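Local coordinates for protein aldolase (PDB 6VOQ) that belongs to the class II aldolase and adducin family and carries a zinc ion held by one glutamate and three histidines, at residues E4-G15 against L31-A42. Residues are numbered along the deposited sequence; the frame is centred on the assembly and turned at random.
Sequences EQQLREEMVQIG and LSLLLPDGNLLA
Met-11 and Leu-7 of the amino-terminal helix pack on Leu-31, Leu-33 and Leu-41, which project from a beta hairpin of the central mixed sheet in this class II aldolase/adducin-type fold. The helix lies over one face of the hairpin; the axis of segment 4-15 passes 9.6 Å from that of strand 31-34 and runs nearly antiparallel to it (157°). On the opposite face, Ser-32 OG hydrogen-bonds to His-79 of helix 76-83.

Met-11 buries the most surface in the contact. Its CB starts toward the sheet, and CG, anti to the backbone N (chi1 178°), passes Leu-31 CD1 at 4.1 Å. SD, running past Leu-41 in the opposite direction, lies 4.1 Å from its CD2 and near the carbonyl carbon of Ala-42. A bend at chi3 (-67°) turns the terminal CE onto the Leu-33 isobutyl group, 3.5 Å from CD2, and beside Leu-31 CB. Helix 170-190 flanks this core, Leu-170 touching both Met-11 and Ile-14.

One turn earlier, Leu-7 crosses Leu-33 at an angle, while its CD1 reaches the ring carbon CD of Pro-36, the second residue of the hairpin turn, 3.9 Å away. The type I turn from Leu-35 to Gly-38 overlaps an Asx turn, Asp-37 OD1 accepting from Asn-39 N.

At the contact's border Arg-8 grips Glu-4 side-on: NE and NH2 both donate to OE1, which lies in the guanidinium plane, and NH1 bonds to the carbonyls of Ala-54 and Leu-57. These bonds fix the rotation of the guanidinium, and Leu-41 CD1 sits over the centre of one face, 3.8 Å from CZ.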
loop_
_atom_site.group_PDB
_atom_site.type_symbol
_atom_site.label_atom_id
_atom_site.label_comp_id
_atom_site.label_asym_id
_atom_site.label_seq_id
_atom_site.Cartn_x
_atom_site.Cartn_y
_atom_site.Cartn_z
ATOM N N GLU A 4 -15.831 -4.799 29.513
ATOM C CA GLU A 4 -16.592 -4.821 28.269
ATOM C C GLU A 4 -16.506 -3.488 27.538
ATOM O O GLU A 4 -16.453 -3.468 26.304
ATOM C CB GLU A 4 -18.053 -5.188 28.541
ATOM C CG GLU A 4 -18.838 -5.549 27.279
ATOM C CD GLU A 4 -20.255 -6.037 27.561
ATOM O OE1 GLU A 4 -21.155 -5.705 26.761
ATOM O OE2 GLU A 4 -20.467 -6.752 28.566
ATOM N N GLN A 5 -16.498 -2.373 28.276
ATOM C CA GLN A 5 -16.222 -1.069 27.682
ATOM C C GLN A 5 -14.984 -1.130 26.807
ATOM O O GLN A 5 -15.040 -0.889 25.598
ATOM C CB GLN A 5 -16.002 -0.017 28.769
ATOM C CG GLN A 5 -17.163 0.280 29.638
ATOM C CD GLN A 5 -17.077 -0.385 31.000
ATOM O OE1 GLN A 5 -17.093 -1.612 31.104
ATOM N NE2 GLN A 5 -16.989 0.425 32.054
ATOM N N GLN A 6 -13.844 -1.440 27.426
ATOM C CA GLN A 6 -12.579 -1.410 26.712
ATOM C C GLN A 6 -12.515 -2.486 25.647
ATOM O O GLN A 6 -11.887 -2.280 24.604
ATOM C CB GLN A 6 -11.427 -1.553 27.698
ATOM C CG GLN A 6 -11.491 -0.537 28.808
ATOM C CD GLN A 6 -10.916 -1.057 30.097
ATOM O OE1 GLN A 6 -11.076 -2.224 30.431
ATOM N NE2 GLN A 6 -10.248 -0.189 30.833
ATOM N N LEU A 7 -13.160 -3.629 25.888
ATOM C CA LEU A 7 -13.158 -4.694 24.894
ATOM C C LEU A 7 -13.952 -4.281 23.658
ATOM O O LEU A 7 -13.478 -4.445 22.528
ATOM C CB LEU A 7 -13.710 -5.979 25.512
ATOM C CG LEU A 7 -12.812 -6.669 26.553
ATOM C CD1 LEU A 7 -13.508 -7.863 27.231
ATOM C CD2 LEU A 7 -11.492 -7.103 25.940
ATOM N N ARG A 8 -15.148 -3.720 23.851
ATOM C CA ARG A 8 -15.888 -3.177 22.718
ATOM C C ARG A 8 -15.074 -2.100 22.026
ATOM O O ARG A 8 -15.006 -2.048 20.794
ATOM C CB ARG A 8 -17.237 -2.615 23.181
ATOM C CG ARG A 8 -18.232 -3.684 23.554
ATOM C CD ARG A 8 -19.563 -3.104 23.963
ATOM N NE ARG A 8 -20.498 -4.152 24.375
ATOM C CZ ARG A 8 -21.407 -4.711 23.581
ATOM N NH1 ARG A 8 -21.542 -4.318 22.318
ATOM N NH2 ARG A 8 -22.190 -5.664 24.063
ATOM N N GLU A 9 -14.437 -1.241 22.812
ATOM C CA GLU A 9 -13.583 -0.191 22.286
ATOM C C GLU A 9 -12.412 -0.752 21.479
ATOM O O GLU A 9 -12.177 -0.314 20.342
ATOM C CB GLU A 9 -13.095 0.652 23.469
ATOM C CG GLU A 9 -12.367 1.942 23.149
ATOM C CD GLU A 9 -12.952 2.731 21.987
ATOM O OE1 GLU A 9 -12.166 3.474 21.364
ATOM O OE2 GLU A 9 -14.177 2.665 21.715
ATOM N N GLU A 10 -11.682 -1.715 22.054
ATOM C CA GLU A 10 -10.558 -2.344 21.372
ATOM C C GLU A 10 -10.983 -2.966 20.049
ATOM O O GLU A 10 -10.243 -2.902 19.060
ATOM C CB GLU A 10 -9.937 -3.404 22.285
ATOM C CG GLU A 10 -8.780 -4.158 21.671
ATOM C CD GLU A 10 -7.453 -3.663 22.204
ATOM O OE1 GLU A 10 -6.593 -4.503 22.558
ATOM O OE2 GLU A 10 -7.284 -2.423 22.275
ATOM N N MET A 11 -12.165 -3.588 20.015
ATOM C CA MET A 11 -12.616 -4.236 18.792
ATOM C C MET A 11 -12.851 -3.219 17.686
ATOM O O MET A 11 -12.437 -3.439 16.545
ATOM C CB MET A 11 -13.883 -5.041 19.060
ATOM C CG MET A 11 -14.448 -5.719 17.831
ATOM S SD MET A 11 -15.503 -7.117 18.238
ATOM C CE MET A 11 -14.280 -8.218 18.930
ATOM N N VAL A 12 -13.517 -2.107 18.000
ATOM C CA VAL A 12 -13.716 -1.045 17.014
ATOM C C VAL A 12 -12.377 -0.499 16.523
ATOM O O VAL A 12 -12.161 -0.342 15.316
ATOM C CB VAL A 12 -14.590 0.073 17.611
ATOM C CG1 VAL A 12 -14.703 1.258 16.637
ATOM C CG2 VAL A 12 -15.961 -0.468 17.982
ATOM N N GLN A 13 -11.461 -0.201 17.446
ATOM C CA GLN A 13 -10.178 0.376 17.057
ATOM C C GLN A 13 -9.387 -0.597 16.201
ATOM O O GLN A 13 -8.844 -0.229 15.154
ATOM C CB GLN A 13 -9.376 0.766 18.298
ATOM C CG GLN A 13 -9.983 1.899 19.083
ATOM C CD GLN A 13 -9.155 2.270 20.303
ATOM O OE1 GLN A 13 -8.155 1.622 20.609
ATOM N NE2 GLN A 13 -9.575 3.317 21.008
ATOM N N ILE A 14 -9.319 -1.852 16.630
ATOM C CA ILE A 14 -8.566 -2.835 15.872
ATOM C C ILE A 14 -9.168 -3.016 14.483
ATOM O O ILE A 14 -8.441 -3.063 13.482
ATOM C CB ILE A 14 -8.471 -4.144 16.678
ATOM C CG1 ILE A 14 -7.367 -3.960 17.735
ATOM C CG2 ILE A 14 -8.165 -5.322 15.776
ATOM C CD1 ILE A 14 -7.059 -5.154 18.562
ATOM N N GLY A 15 -10.498 -3.053 14.386
ATOM C CA GLY A 15 -11.136 -3.102 13.077
ATOM C C GLY A 15 -10.714 -1.955 12.176
ATOM O O GLY A 15 -10.322 -2.168 11.027
ATOM N N LEU A 31 -14.213 -10.177 13.726
ATOM C CA LEU A 31 -13.439 -10.277 14.950
ATOM C C LEU A 31 -14.332 -10.847 16.036
ATOM O O LEU A 31 -15.541 -10.596 16.056
ATOM C CB LEU A 31 -12.873 -8.897 15.387
ATOM C CG LEU A 31 -12.266 -8.025 14.273
ATOM C CD1 LEU A 31 -11.935 -6.620 14.755
ATOM C CD2 LEU A 31 -11.028 -8.682 13.682
ATOM N N SER A 32 -13.737 -11.635 16.929
ATOM C CA SER A 32 -14.441 -12.060 18.132
ATOM C C SER A 32 -13.476 -12.092 19.312
ATOM O O SER A 32 -12.260 -12.232 19.142
ATOM C CB SER A 32 -15.108 -13.431 17.948
ATOM O OG SER A 32 -14.153 -14.483 17.888
ATOM N N LEU A 33 -14.034 -11.967 20.513
ATOM C CA LEU A 33 -13.246 -12.089 21.733
ATOM C C LEU A 33 -14.145 -12.551 22.873
ATOM O O LEU A 33 -15.335 -12.223 22.923
ATOM C CB LEU A 33 -12.548 -10.766 22.095
ATOM C CG LEU A 33 -13.391 -9.503 22.336
ATOM C CD1 LEU A 33 -13.913 -9.435 23.758
ATOM C CD2 LEU A 33 -12.574 -8.252 22.037
ATOM N N LEU A 34 -13.559 -13.312 23.791
ATOM C CA LEU A 34 -14.286 -13.801 24.955
ATOM C C LEU A 34 -14.497 -12.681 25.964
ATOM O O LEU A 34 -13.553 -11.980 26.336
ATOM C CB LEU A 34 -13.527 -14.948 25.617
ATOM C CG LEU A 34 -13.911 -16.342 25.126
ATOM C CD1 LEU A 34 -13.055 -17.404 25.804
ATOM C CD2 LEU A 34 -15.396 -16.592 25.367
ATOM N N LEU A 35 -15.729 -12.528 26.412
ATOM C CA LEU A 35 -16.053 -11.575 27.455
ATOM C C LEU A 35 -15.785 -12.190 28.823
ATOM O O LEU A 35 -15.610 -13.407 28.945
ATOM C CB LEU A 35 -17.511 -11.142 27.329
ATOM C CG LEU A 35 -17.813 -10.305 26.078
ATOM C CD1 LEU A 35 -19.313 -10.144 25.867
ATOM C CD2 LEU A 35 -17.125 -8.944 26.145
ATOM N N PRO A 36 -15.714 -11.362 29.869
ATOM C CA PRO A 36 -15.514 -11.910 31.222
ATOM C C PRO A 36 -16.529 -12.964 31.628
ATOM O O PRO A 36 -16.170 -13.898 32.353
ATOM C CB PRO A 36 -15.606 -10.663 32.109
ATOM C CG PRO A 36 -15.085 -9.567 31.240
ATOM C CD PRO A 36 -15.543 -9.898 29.836
ATOM N N ASP A 37 -17.781 -12.854 31.183
ATOM C CA ASP A 37 -18.826 -13.801 31.564
ATOM C C ASP A 37 -18.824 -15.063 30.710
ATOM O O ASP A 37 -19.765 -15.862 30.801
ATOM C CB ASP A 37 -20.200 -13.129 31.482
ATOM C CG ASP A 37 -20.478 -12.518 30.116
ATOM O OD1 ASP A 37 -19.718 -12.797 29.166
ATOM O OD2 ASP A 37 -21.465 -11.760 29.990
ATOM N N GLY A 38 -17.808 -15.252 29.873
ATOM C CA GLY A 38 -17.744 -16.406 29.015
ATOM C C GLY A 38 -18.492 -16.281 27.710
ATOM O O GLY A 38 -18.389 -17.181 26.871
ATOM N N ASN A 39 -19.243 -15.208 27.505
ATOM C CA ASN A 39 -19.897 -15.004 26.224
ATOM C C ASN A 39 -18.924 -14.397 25.215
ATOM O O ASN A 39 -17.811 -13.973 25.543
ATOM C CB ASN A 39 -21.121 -14.111 26.383
ATOM C CG ASN A 39 -22.234 -14.794 27.151
ATOM O OD1 ASN A 39 -22.505 -15.976 26.954
ATOM N ND2 ASN A 39 -22.864 -14.059 28.057
ATOM N N LEU A 40 -19.371 -14.342 23.969
ATOM C CA LEU A 40 -18.541 -13.934 22.847
ATOM C C LEU A 40 -18.987 -12.564 22.355
ATOM O O LEU A 40 -20.169 -12.361 22.058
ATOM C CB LEU A 40 -18.637 -14.961 21.720
ATOM C CG LEU A 40 -17.374 -15.171 20.911
ATOM C CD1 LEU A 40 -16.188 -15.287 21.855
ATOM C CD2 LEU A 40 -17.534 -16.411 20.076
ATOM N N LEU A 41 -18.047 -11.629 22.284
ATOM C CA LEU A 41 -18.254 -10.367 21.588
ATOM C C LEU A 41 -17.769 -10.541 20.151
ATOM O O LEU A 41 -16.682 -11.077 19.921
ATOM C CB LEU A 41 -17.500 -9.235 22.291
ATOM C CG LEU A 41 -17.627 -7.827 21.705
ATOM C CD1 LEU A 41 -18.992 -7.243 22.051
ATOM C CD2 LEU A 41 -16.502 -6.907 22.198
ATOM N N ALA A 42 -18.574 -10.116 19.185
ATOM C CA ALA A 42 -18.226 -10.351 17.793
ATOM C C ALA A 42 -18.724 -9.201 16.934
ATOM O O ALA A 42 -19.648 -8.477 17.307
ATOM C CB ALA A 42 -18.808 -11.680 17.280
#